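DNA primase (Aquifex aeolicus, PDB 2AU3) probably synthesises the short RNA primers from which DNA polymerase starts during DNA replication, copying single-stranded DNA with nucleoside triphosphates. Local coordinates at residues A[103-108]-A[164-169]; A[143-148]-A[190-195]; A[288-293]-A[314-319]; A[350-355]-A[372-377]. One frame throughout, in Å; residues are numbered along the deposited sequence.

Contact 1 of 4, residues A[103-108]-A[164-169]; sequences EKVYVA and LEAYLE
Ala-166, Val-105 and Ala-108 carry a helix-helix crossing in which helix 164-168 lies almost square across the 103-108 part of helix 101-122, at a signed crossing angle of -91°, with these local axes 8.0 Å apart. It illustrates how small residues let backbones approach closely. The methyl of Ala-166 points at the other helix and is clasped by Lys-104: its CB is 3.5 Å from Lys-104 CB, tighter than usual for two carbons, and a bend at chi3 (-23°) swings Lys-104 CE back against the same methyl. Val-105 comes alongside with CG2, the branch anti to its carbonyl carbon, which lies 3.3 Å from Ala-166 O and also brushes CB of Glu-169. One turn further on, the CB of Ala-108 fits obliquely against the Tyr-167 ring, 3.8 Å from CD1. Leu-158 and Leu-173 also touch the Tyr-167 side chain, while Phe-80 of helix 79-90 packs on Lys-104. The polar edge of the crossing is joined through solvent. Lys-104 and Glu-165 are oppositely charged but do not touch; a single water accepts from Lys-104 NZ (3.1 Å) and from the backbone N of Ala-166, and donates to Glu-165 OE1 at 3.2 Å.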
# COMPACT_ATOMS: atom_id res chain seq x y z
N GLU A 103 12.78 17.67 2.26
CA GLU A 103 11.85 17.61 3.39
C GLU A 103 10.46 18.16 3.03
O GLU A 103 9.43 17.61 3.46
CB GLU A 103 12.41 18.44 4.55
CG GLU A 103 12.26 17.82 5.92
CD GLU A 103 12.88 16.44 6.03
OE1 GLU A 103 14.14 16.35 6.05
OE2 GLU A 103 12.12 15.45 6.09
N LYS A 104 10.43 19.26 2.27
CA LYS A 104 9.17 19.92 1.93
C LYS A 104 8.33 19.06 1.00
O LYS A 104 7.12 19.08 1.09
CB LYS A 104 9.40 21.29 1.29
CG LYS A 104 10.01 22.36 2.19
CD LYS A 104 10.22 23.69 1.40
CE LYS A 104 10.31 23.44 -0.14
NZ LYS A 104 10.61 24.64 -1.00
N VAL A 105 8.99 18.35 0.09
CA VAL A 105 8.30 17.40 -0.81
C VAL A 105 7.42 16.42 0.00
O VAL A 105 6.21 16.30 -0.22
CB VAL A 105 9.32 16.71 -1.75
CG1 VAL A 105 8.70 15.51 -2.51
CG2 VAL A 105 9.87 17.73 -2.75
N TYR A 106 8.03 15.77 1.00
CA TYR A 106 7.30 14.78 1.80
C TYR A 106 6.19 15.44 2.59
O TYR A 106 5.12 14.88 2.75
CB TYR A 106 8.27 14.03 2.74
CG TYR A 106 9.15 13.06 1.99
CD1 TYR A 106 8.64 11.81 1.57
CD2 TYR A 106 10.45 13.39 1.65
CE1 TYR A 106 9.44 10.90 0.85
CE2 TYR A 106 11.26 12.50 0.91
CZ TYR A 106 10.75 11.26 0.51
OH TYR A 106 11.54 10.38 -0.21
N VAL A 107 6.45 16.66 3.08
CA VAL A 107 5.43 17.37 3.82
C VAL A 107 4.29 17.76 2.89
O VAL A 107 3.13 17.71 3.30
CB VAL A 107 6.00 18.60 4.59
CG1 VAL A 107 4.88 19.54 5.06
CG2 VAL A 107 6.83 18.13 5.78
N ALA A 108 4.62 18.10 1.64
CA ALA A 108 3.60 18.46 0.65
C ALA A 108 2.75 17.25 0.28
O ALA A 108 1.52 17.33 0.22
CB ALA A 108 4.24 19.05 -0.61
N LEU A 164 4.03 24.66 -2.65
CA LEU A 164 3.77 24.49 -4.09
C LEU A 164 5.01 24.08 -4.87
O LEU A 164 5.01 23.13 -5.65
CB LEU A 164 3.20 25.77 -4.68
CG LEU A 164 2.86 25.72 -6.17
CD1 LEU A 164 1.92 24.51 -6.49
CD2 LEU A 164 2.22 27.03 -6.61
N GLU A 165 6.09 24.80 -4.64
CA GLU A 165 7.32 24.56 -5.37
C GLU A 165 7.89 23.16 -5.04
O GLU A 165 8.27 22.41 -5.94
CB GLU A 165 8.35 25.65 -5.06
CG GLU A 165 7.92 27.04 -5.51
CD GLU A 165 7.02 27.76 -4.51
OE1 GLU A 165 6.71 27.19 -3.43
OE2 GLU A 165 6.61 28.91 -4.81
N ALA A 166 7.88 22.78 -3.77
CA ALA A 166 8.22 21.41 -3.42
C ALA A 166 7.31 20.41 -4.11
O ALA A 166 7.79 19.40 -4.64
CB ALA A 166 8.17 21.21 -1.94
N TYR A 167 6.00 20.66 -4.09
CA TYR A 167 5.05 19.69 -4.64
C TYR A 167 5.27 19.47 -6.14
O TYR A 167 5.05 18.37 -6.65
CB TYR A 167 3.59 20.06 -4.34
CG TYR A 167 2.64 18.89 -4.61
CD1 TYR A 167 2.75 17.71 -3.87
CD2 TYR A 167 1.68 18.94 -5.63
CE1 TYR A 167 1.91 16.61 -4.10
CE2 TYR A 167 0.84 17.83 -5.88
CZ TYR A 167 0.97 16.66 -5.10
OH TYR A 167 0.15 15.57 -5.30
N LEU A 168 5.71 20.53 -6.83
CA LEU A 168 5.95 20.50 -8.28
C LEU A 168 7.01 19.48 -8.66
O LEU A 168 6.96 18.91 -9.74
CB LEU A 168 6.33 21.90 -8.81
CG LEU A 168 5.19 22.93 -8.92
CD1 LEU A 168 5.71 24.38 -9.11
CD2 LEU A 168 4.19 22.54 -10.04
N GLU A 169 7.98 19.25 -7.77
CA GLU A 169 8.95 18.19 -7.96
C GLU A 169 8.35 16.77 -8.04
O GLU A 169 9.04 15.85 -8.48
CB GLU A 169 10.03 18.22 -6.86
CG GLU A 169 10.93 19.46 -6.88
CD GLU A 169 11.94 19.44 -8.03
OE1 GLU A 169 12.34 18.34 -8.46
OE2 GLU A 169 12.33 20.54 -8.49
O HOH W 1 7.55 24.83 -1.45

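Contact 2 of 4, residues A[143-148]-A[190-195]; sequences FDLGYA and VIPIKD
Asp-144 reaches across to Pro-192 and Lys-194 from the end of a helix, where its positive phi (63°) closes a Schellman motif. Followed outward, its side chain changes character atom by atom. CB rests 4.0 Å from CG of Pro-192, which also lies 3.1 Å from Asp-144 O. With CG anti to the carbonyl carbon (chi1 -65°), the carboxylate is carried on to the ammonium of Lys-194, an extended chain that crosses it at about a right angle: OD1 takes Lys-194 NZ in a 2.7 Å salt bridge. OD2 pairs with Arg-117 and with Lys-57, the latter from the CHC2-type zinc finger. Replacing the aspartate by an alanine would probably leave these three cations without their shared counter-charge and weaken the tie to the zinc-binding domain. Beside it, a water donates to Phe-143 O (2.6 Å) and to Pro-192 O, bridging the two segments where they diverge. Leu-145 lies alongside Ile-191, CD2 to CG2 at 4.0 Å. Next comes Gly-146, whose N bonds Val-190 O at 2.8 Å and whose O accepts from Val-190 N, the reciprocal bonds of an antiparallel hydrogen-bonded pair by which the short strand 146-147 edges the primase core's antiparallel sheet.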
# COMPACT_ATOMS: atom_id res chain seq x y z
N PHE A 143 -6.64 3.67 5.00
CA PHE A 143 -5.82 3.81 3.80
C PHE A 143 -5.80 5.24 3.24
O PHE A 143 -5.14 5.49 2.23
CB PHE A 143 -6.26 2.82 2.71
CG PHE A 143 -5.71 1.43 2.92
CD1 PHE A 143 -4.53 1.02 2.28
CD2 PHE A 143 -6.32 0.57 3.79
CE1 PHE A 143 -4.00 -0.27 2.49
CE2 PHE A 143 -5.79 -0.73 4.00
CZ PHE A 143 -4.61 -1.14 3.32
N ASP A 144 -6.48 6.16 3.93
CA ASP A 144 -6.41 7.59 3.59
C ASP A 144 -6.96 7.88 2.18
O ASP A 144 -6.51 8.79 1.49
CB ASP A 144 -4.97 8.14 3.79
CG ASP A 144 -4.52 8.11 5.24
OD1 ASP A 144 -3.39 7.67 5.52
OD2 ASP A 144 -5.26 8.49 6.19
N LEU A 145 -7.99 7.14 1.79
CA LEU A 145 -8.66 7.37 0.52
C LEU A 145 -9.15 8.79 0.42
O LEU A 145 -9.62 9.40 1.42
CB LEU A 145 -9.81 6.40 0.30
CG LEU A 145 -9.44 4.92 0.30
CD1 LEU A 145 -10.51 4.20 -0.45
CD2 LEU A 145 -8.08 4.60 -0.27
N GLY A 146 -9.06 9.31 -0.80
CA GLY A 146 -9.49 10.67 -1.03
C GLY A 146 -10.20 10.89 -2.35
O GLY A 146 -10.61 9.94 -3.04
N TYR A 147 -10.33 12.17 -2.69
CA TYR A 147 -10.98 12.63 -3.90
C TYR A 147 -10.34 13.95 -4.27
O TYR A 147 -10.07 14.77 -3.38
CB TYR A 147 -12.46 12.86 -3.61
CG TYR A 147 -13.22 13.41 -4.78
CD1 TYR A 147 -13.27 12.72 -5.99
CD2 TYR A 147 -13.87 14.64 -4.70
CE1 TYR A 147 -13.97 13.23 -7.07
CE2 TYR A 147 -14.57 15.15 -5.77
CZ TYR A 147 -14.62 14.45 -6.94
OH TYR A 147 -15.31 14.97 -8.00
N ALA A 148 -10.13 14.17 -5.57
CA ALA A 148 -9.55 15.42 -6.09
C ALA A 148 -10.65 16.26 -6.73
O ALA A 148 -11.02 16.02 -7.86
CB ALA A 148 -8.47 15.10 -7.10
N VAL A 190 -8.82 9.08 -5.00
CA VAL A 190 -7.40 9.05 -4.86
C VAL A 190 -7.05 7.97 -3.86
O VAL A 190 -7.66 7.86 -2.80
CB VAL A 190 -6.87 10.41 -4.37
CG1 VAL A 190 -5.41 10.29 -4.02
CG2 VAL A 190 -7.07 11.52 -5.45
N ILE A 191 -6.06 7.16 -4.22
CA ILE A 191 -5.55 6.12 -3.34
C ILE A 191 -4.08 6.42 -3.09
O ILE A 191 -3.23 6.24 -3.97
CB ILE A 191 -5.73 4.70 -3.98
CG1 ILE A 191 -7.17 4.49 -4.47
CG2 ILE A 191 -5.34 3.60 -3.01
CD1 ILE A 191 -7.34 4.67 -6.00
N PRO A 192 -3.77 6.93 -1.90
CA PRO A 192 -2.40 7.28 -1.56
C PRO A 192 -1.50 6.06 -1.62
O PRO A 192 -1.91 4.98 -1.19
CB PRO A 192 -2.52 7.78 -0.13
CG PRO A 192 -3.91 8.36 -0.10
CD PRO A 192 -4.70 7.28 -0.81
N ILE A 193 -0.30 6.26 -2.14
CA ILE A 193 0.70 5.22 -2.22
C ILE A 193 1.76 5.55 -1.19
O ILE A 193 2.32 6.66 -1.20
CB ILE A 193 1.32 5.20 -3.62
CG1 ILE A 193 0.23 4.87 -4.67
CG2 ILE A 193 2.47 4.21 -3.66
CD1 ILE A 193 0.72 4.82 -6.12
N LYS A 194 1.98 4.60 -0.27
CA LYS A 194 2.94 4.78 0.83
C LYS A 194 4.14 3.88 0.65
O LYS A 194 4.00 2.75 0.18
CB LYS A 194 2.29 4.47 2.19
CG LYS A 194 1.13 5.41 2.52
CD LYS A 194 0.44 5.11 3.83
CE LYS A 194 -0.78 6.03 4.02
NZ LYS A 194 -1.21 6.11 5.44
N ASP A 195 5.31 4.34 1.08
CA ASP A 195 6.46 3.45 1.11
C ASP A 195 6.31 2.45 2.26
O ASP A 195 5.40 2.60 3.06
CB ASP A 195 7.78 4.24 1.17
CG ASP A 195 7.95 5.04 2.44
OD1 ASP A 195 7.26 4.79 3.46
OD2 ASP A 195 8.82 5.94 2.50
O HOH W 2 -3.62 3.97 0.76

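Contact 3 of 4, residues A[288-293]-A[314-319]; sequences KKVYIL and AGVEVY
The carbonyl O of Lys-288 receives the shortest polar bond between the two segments, 2.8 Å from Glu-317 N, with CG1 of Val-316 packed against the same oxygen. From there the backbones run parallel, and bonds pass back and forth: Val-290 N to Glu-317 O, Tyr-319 N to Val-290 O, and Ile-292 N to Tyr-319 O at 3.1 Å. Tyr-319 O also takes a CA-H...O contact from Tyr-291 CA. One face of the pair carries Tyr-291 and Tyr-319, whose rings form an offset stack, centroids 4.5 Å apart and planes 14° from parallel. Each ring leaves its strand with CG anti to the carbonyl carbon (chi1 -70° and -64°), so both start off in much the same direction from neighbouring strands. CB of Tyr-319 sits over the Tyr-291 face, 3.6 Å from its centroid, and the Tyr-291 OH hangs over the Tyr-319 ring. A valine replacing Tyr-291 would probably strip this cover from Tyr-319 and leave its ring freer to turn. On the other face, CD1 of Ile-292 presses on Val-318 CG1 at 3.4 Å, both against Leu-311 of helix 298-313. Strand, helix and strand form one beta-alpha-beta unit of the Toprim fold; Ile-292 lies about 7 Å, side chain to side chain, from Glu-251, a predicted ligand of the catalytic magnesium.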
# COMPACT_ATOMS: atom_id res chain seq x y z
N LYS A 288 8.57 -15.56 3.25
CA LYS A 288 9.06 -16.54 2.29
C LYS A 288 7.94 -17.44 1.77
O LYS A 288 8.20 -18.47 1.14
CB LYS A 288 10.21 -17.40 2.90
CG LYS A 288 11.40 -16.59 3.39
CD LYS A 288 12.02 -15.69 2.31
CE LYS A 288 13.16 -14.84 2.91
NZ LYS A 288 13.98 -14.13 1.87
N LYS A 289 6.68 -17.04 2.02
CA LYS A 289 5.51 -17.74 1.48
C LYS A 289 4.50 -16.73 0.93
O LYS A 289 4.07 -15.81 1.63
CB LYS A 289 4.79 -18.57 2.56
CG LYS A 289 5.41 -19.89 2.92
CD LYS A 289 4.42 -20.70 3.79
CE LYS A 289 5.15 -21.69 4.71
NZ LYS A 289 4.27 -22.87 5.10
N VAL A 290 4.13 -16.90 -0.32
CA VAL A 290 3.20 -16.01 -0.96
C VAL A 290 2.14 -16.80 -1.68
O VAL A 290 2.42 -17.59 -2.57
CB VAL A 290 3.90 -15.04 -1.94
CG1 VAL A 290 2.88 -14.32 -2.82
CG2 VAL A 290 4.75 -14.01 -1.14
N TYR A 291 0.90 -16.50 -1.31
CA TYR A 291 -0.26 -16.95 -2.05
C TYR A 291 -0.63 -15.92 -3.11
O TYR A 291 -0.72 -14.73 -2.83
CB TYR A 291 -1.41 -17.13 -1.06
CG TYR A 291 -1.19 -18.30 -0.16
CD1 TYR A 291 -0.18 -18.30 0.80
CD2 TYR A 291 -1.99 -19.44 -0.28
CE1 TYR A 291 0.01 -19.42 1.63
CE2 TYR A 291 -1.82 -20.52 0.53
CZ TYR A 291 -0.81 -20.52 1.47
OH TYR A 291 -0.64 -21.65 2.24
N ILE A 292 -0.82 -16.36 -4.34
CA ILE A 292 -1.11 -15.42 -5.41
C ILE A 292 -2.58 -15.62 -5.76
O ILE A 292 -3.04 -16.75 -5.95
CB ILE A 292 -0.24 -15.64 -6.66
CG1 ILE A 292 1.22 -15.84 -6.31
CG2 ILE A 292 -0.40 -14.48 -7.69
CD1 ILE A 292 2.00 -16.38 -7.49
N LEU A 293 -3.31 -14.51 -5.82
CA LEU A 293 -4.74 -14.56 -6.00
C LEU A 293 -5.14 -13.56 -7.03
O LEU A 293 -5.47 -12.41 -6.70
CB LEU A 293 -5.43 -14.25 -4.67
CG LEU A 293 -6.97 -14.22 -4.63
CD1 LEU A 293 -7.59 -15.60 -4.76
CD2 LEU A 293 -7.40 -13.58 -3.36
N ALA A 314 13.32 -14.72 -5.99
CA ALA A 314 13.52 -14.01 -4.75
C ALA A 314 13.49 -14.97 -3.57
O ALA A 314 13.66 -14.54 -2.44
CB ALA A 314 12.47 -12.92 -4.58
N GLY A 315 13.28 -16.26 -3.83
CA GLY A 315 13.40 -17.29 -2.80
C GLY A 315 12.13 -17.49 -1.99
O GLY A 315 12.15 -17.92 -0.83
N VAL A 316 11.01 -17.17 -2.60
CA VAL A 316 9.75 -17.34 -1.93
C VAL A 316 9.11 -18.65 -2.42
O VAL A 316 9.24 -19.00 -3.58
CB VAL A 316 8.83 -16.12 -2.19
CG1 VAL A 316 7.51 -16.29 -1.51
CG2 VAL A 316 9.52 -14.84 -1.68
N GLU A 317 8.43 -19.36 -1.53
CA GLU A 317 7.57 -20.47 -1.92
C GLU A 317 6.23 -19.93 -2.36
O GLU A 317 5.63 -19.09 -1.68
CB GLU A 317 7.30 -21.38 -0.75
CG GLU A 317 8.46 -22.23 -0.29
CD GLU A 317 7.92 -23.44 0.44
OE1 GLU A 317 7.31 -23.25 1.53
OE2 GLU A 317 8.05 -24.55 -0.11
N VAL A 318 5.74 -20.44 -3.47
CA VAL A 318 4.57 -19.86 -4.11
C VAL A 318 3.41 -20.84 -4.05
O VAL A 318 3.60 -22.04 -4.29
CB VAL A 318 4.89 -19.49 -5.57
CG1 VAL A 318 3.65 -19.05 -6.28
CG2 VAL A 318 5.97 -18.38 -5.63
N TYR A 319 2.23 -20.32 -3.69
CA TYR A 319 0.96 -21.05 -3.63
C TYR A 319 -0.11 -20.35 -4.46
O TYR A 319 -0.79 -19.44 -3.97
CB TYR A 319 0.46 -21.08 -2.20
CG TYR A 319 1.35 -21.82 -1.23
CD1 TYR A 319 0.95 -23.03 -0.70
CD2 TYR A 319 2.59 -21.30 -0.87
CE1 TYR A 319 1.75 -23.72 0.21
CE2 TYR A 319 3.38 -21.96 0.05
CZ TYR A 319 2.96 -23.17 0.57
OH TYR A 319 3.77 -23.86 1.43

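Contact 4 of 4, residues A[350-355]-A[372-377]; sequences ELFETL and YYLGFI
Phe-352 drives its ring into the end of helix 363-374, and here the contact is tight. CE1 is 3.5 Å from CB of Tyr-373, CZ also abuts the Tyr-373 carbonyl carbon, and the N of Leu-374 lies at the ring edge, near its plane. CD1 of Leu-374 closes on CE1 as well, at 3.6 Å. Leu-351 and Leu-355 finish this part by meeting the Tyr-373 ring in two different ways. With CG anti to its backbone N (chi1 179°), Leu-351 lays CD2 over one face, a CH-pi contact 4.2 Å from the ring centroid; Leu-355 puts CD1 at the ring edge, 3.9 Å from Tyr-373 CD2. CD2 of Tyr-372 lies over the opposite face, toward its rim, so the ring has an aliphatic neighbour on one side and an aromatic one on the other. The other flank is looser: the partly exposed Ile-377, at the end of a type I turn, touches Phe-352 with CD1, 3.8 Å from CE2, and the turn carries the exposed Gly-375. The first turn of helix 351-358 is fixed by Glu-350 at the N-cap, whose OE1 accepts from Glu-353 N at 3.0 Å and OE2 from Phe-352 N. Around the pair, Leu-386 of helix 380-394 packs on both Phe-352 and Leu-374, Ile-308 of helix 298-313 on Leu-351 and Tyr-373, and Pro-320 of strand 317-321 on Leu-351.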
# COMPACT_ATOMS: atom_id res chain seq x y z
N GLU A 350 0.99 -25.84 -2.60
CA GLU A 350 2.25 -25.26 -3.06
C GLU A 350 2.52 -25.61 -4.54
O GLU A 350 2.13 -26.67 -5.00
CB GLU A 350 3.40 -25.72 -2.17
CG GLU A 350 4.73 -25.03 -2.45
CD GLU A 350 5.58 -25.79 -3.46
OE1 GLU A 350 5.49 -27.03 -3.49
OE2 GLU A 350 6.32 -25.14 -4.22
N LEU A 351 3.13 -24.68 -5.26
CA LEU A 351 3.37 -24.81 -6.70
C LEU A 351 3.90 -26.22 -7.13
O LEU A 351 3.28 -26.92 -7.93
CB LEU A 351 4.36 -23.73 -7.16
CG LEU A 351 4.73 -23.74 -8.65
CD1 LEU A 351 3.51 -23.34 -9.47
CD2 LEU A 351 5.92 -22.80 -8.92
N PHE A 352 5.05 -26.62 -6.60
CA PHE A 352 5.73 -27.82 -7.10
C PHE A 352 5.03 -29.09 -6.63
O PHE A 352 4.94 -30.08 -7.36
CB PHE A 352 7.20 -27.83 -6.70
CG PHE A 352 8.02 -26.80 -7.43
CD1 PHE A 352 8.32 -26.97 -8.77
CD2 PHE A 352 8.45 -25.63 -6.78
CE1 PHE A 352 9.08 -25.98 -9.48
CE2 PHE A 352 9.22 -24.65 -7.47
CZ PHE A 352 9.52 -24.83 -8.81
N GLU A 353 4.50 -29.04 -5.41
CA GLU A 353 3.74 -30.14 -4.87
C GLU A 353 2.49 -30.35 -5.71
O GLU A 353 2.15 -31.48 -6.05
CB GLU A 353 3.44 -29.86 -3.40
CG GLU A 353 2.32 -30.66 -2.77
CD GLU A 353 2.14 -30.26 -1.31
OE1 GLU A 353 3.16 -29.87 -0.69
OE2 GLU A 353 0.99 -30.28 -0.81
N THR A 354 1.85 -29.25 -6.12
CA THR A 354 0.70 -29.32 -7.02
C THR A 354 1.04 -29.81 -8.45
O THR A 354 0.30 -30.62 -9.03
CB THR A 354 -0.05 -27.96 -7.05
OG1 THR A 354 -0.38 -27.58 -5.71
CG2 THR A 354 -1.42 -28.09 -7.72
N LEU A 355 2.15 -29.34 -9.03
CA LEU A 355 2.63 -29.92 -10.30
C LEU A 355 2.87 -31.43 -10.18
O LEU A 355 2.40 -32.19 -11.01
CB LEU A 355 3.91 -29.24 -10.78
CG LEU A 355 3.61 -27.91 -11.47
CD1 LEU A 355 4.88 -27.07 -11.50
CD2 LEU A 355 3.07 -28.12 -12.89
N TYR A 372 10.52 -25.75 -16.28
CA TYR A 372 10.61 -24.29 -16.38
C TYR A 372 10.64 -23.61 -14.99
O TYR A 372 11.52 -22.82 -14.71
CB TYR A 372 9.49 -23.76 -17.25
CG TYR A 372 9.32 -22.26 -17.26
CD1 TYR A 372 10.12 -21.45 -18.07
CD2 TYR A 372 8.33 -21.66 -16.49
CE1 TYR A 372 9.95 -20.07 -18.09
CE2 TYR A 372 8.15 -20.29 -16.52
CZ TYR A 372 8.97 -19.50 -17.30
OH TYR A 372 8.79 -18.14 -17.31
N TYR A 373 9.67 -23.90 -14.13
CA TYR A 373 9.68 -23.27 -12.79
C TYR A 373 10.89 -23.65 -11.98
O TYR A 373 11.45 -22.83 -11.25
CB TYR A 373 8.41 -23.60 -12.01
CG TYR A 373 7.21 -22.89 -12.53
CD1 TYR A 373 7.27 -21.54 -12.81
CD2 TYR A 373 6.04 -23.59 -12.80
CE1 TYR A 373 6.17 -20.87 -13.34
CE2 TYR A 373 4.93 -22.95 -13.32
CZ TYR A 373 5.00 -21.59 -13.58
OH TYR A 373 3.91 -20.93 -14.10
N LEU A 374 11.28 -24.91 -12.08
CA LEU A 374 12.48 -25.41 -11.41
C LEU A 374 13.71 -24.57 -11.66
O LEU A 374 14.58 -24.49 -10.77
CB LEU A 374 12.76 -26.85 -11.83
CG LEU A 374 13.20 -27.78 -10.70
CD1 LEU A 374 12.21 -27.77 -9.58
CD2 LEU A 374 13.48 -29.20 -11.20
N GLY A 375 13.81 -23.97 -12.85
CA GLY A 375 14.98 -23.22 -13.24
C GLY A 375 15.12 -21.88 -12.53
O GLY A 375 16.08 -21.14 -12.78
N PHE A 376 14.17 -21.54 -11.66
CA PHE A 376 14.20 -20.25 -10.93
C PHE A 376 14.51 -20.44 -9.43
O PHE A 376 14.60 -19.46 -8.66
CB PHE A 376 12.90 -19.46 -11.15
CG PHE A 376 12.62 -19.11 -12.59
CD1 PHE A 376 13.29 -18.07 -13.22
CD2 PHE A 376 11.66 -19.81 -13.32
CE1 PHE A 376 13.04 -17.74 -14.56
CE2 PHE A 376 11.37 -19.47 -14.66
CZ PHE A 376 12.07 -18.44 -15.28
N ILE A 377 14.67 -21.70 -9.03
CA ILE A 377 15.02 -22.07 -7.66
C ILE A 377 16.50 -21.87 -7.47
O ILE A 377 17.31 -22.49 -8.16
CB ILE A 377 14.64 -23.58 -7.43
CG1 ILE A 377 13.12 -23.77 -7.50
CG2 ILE A 377 15.15 -24.11 -6.08
CD1 ILE A 377 12.35 -22.64 -6.84

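The four contacts fall into two groups along an elongated chain. Contacts 1 and 2 alternate in sequence, with centres about 17 Å apart; helix 101-122 carries one side of contact 1 and, further on, packs through Cys-113 and Tyr-116 against contact 2. Contacts 3 and 4 follow in series, centres about 11 Å apart, and touch directly: Val-318 O probably accepts a hydrogen bond from Leu-351 N (2.8 Å), coupling the Toprim sheet's outermost strand to the helical domain, while helix 298-313 packs on both. About 27 Å separate the centres of contacts 2 and 3, and 46 Å those of contacts 1 and 4. Each thus ties residues distant in sequence, from the core to the helical domain.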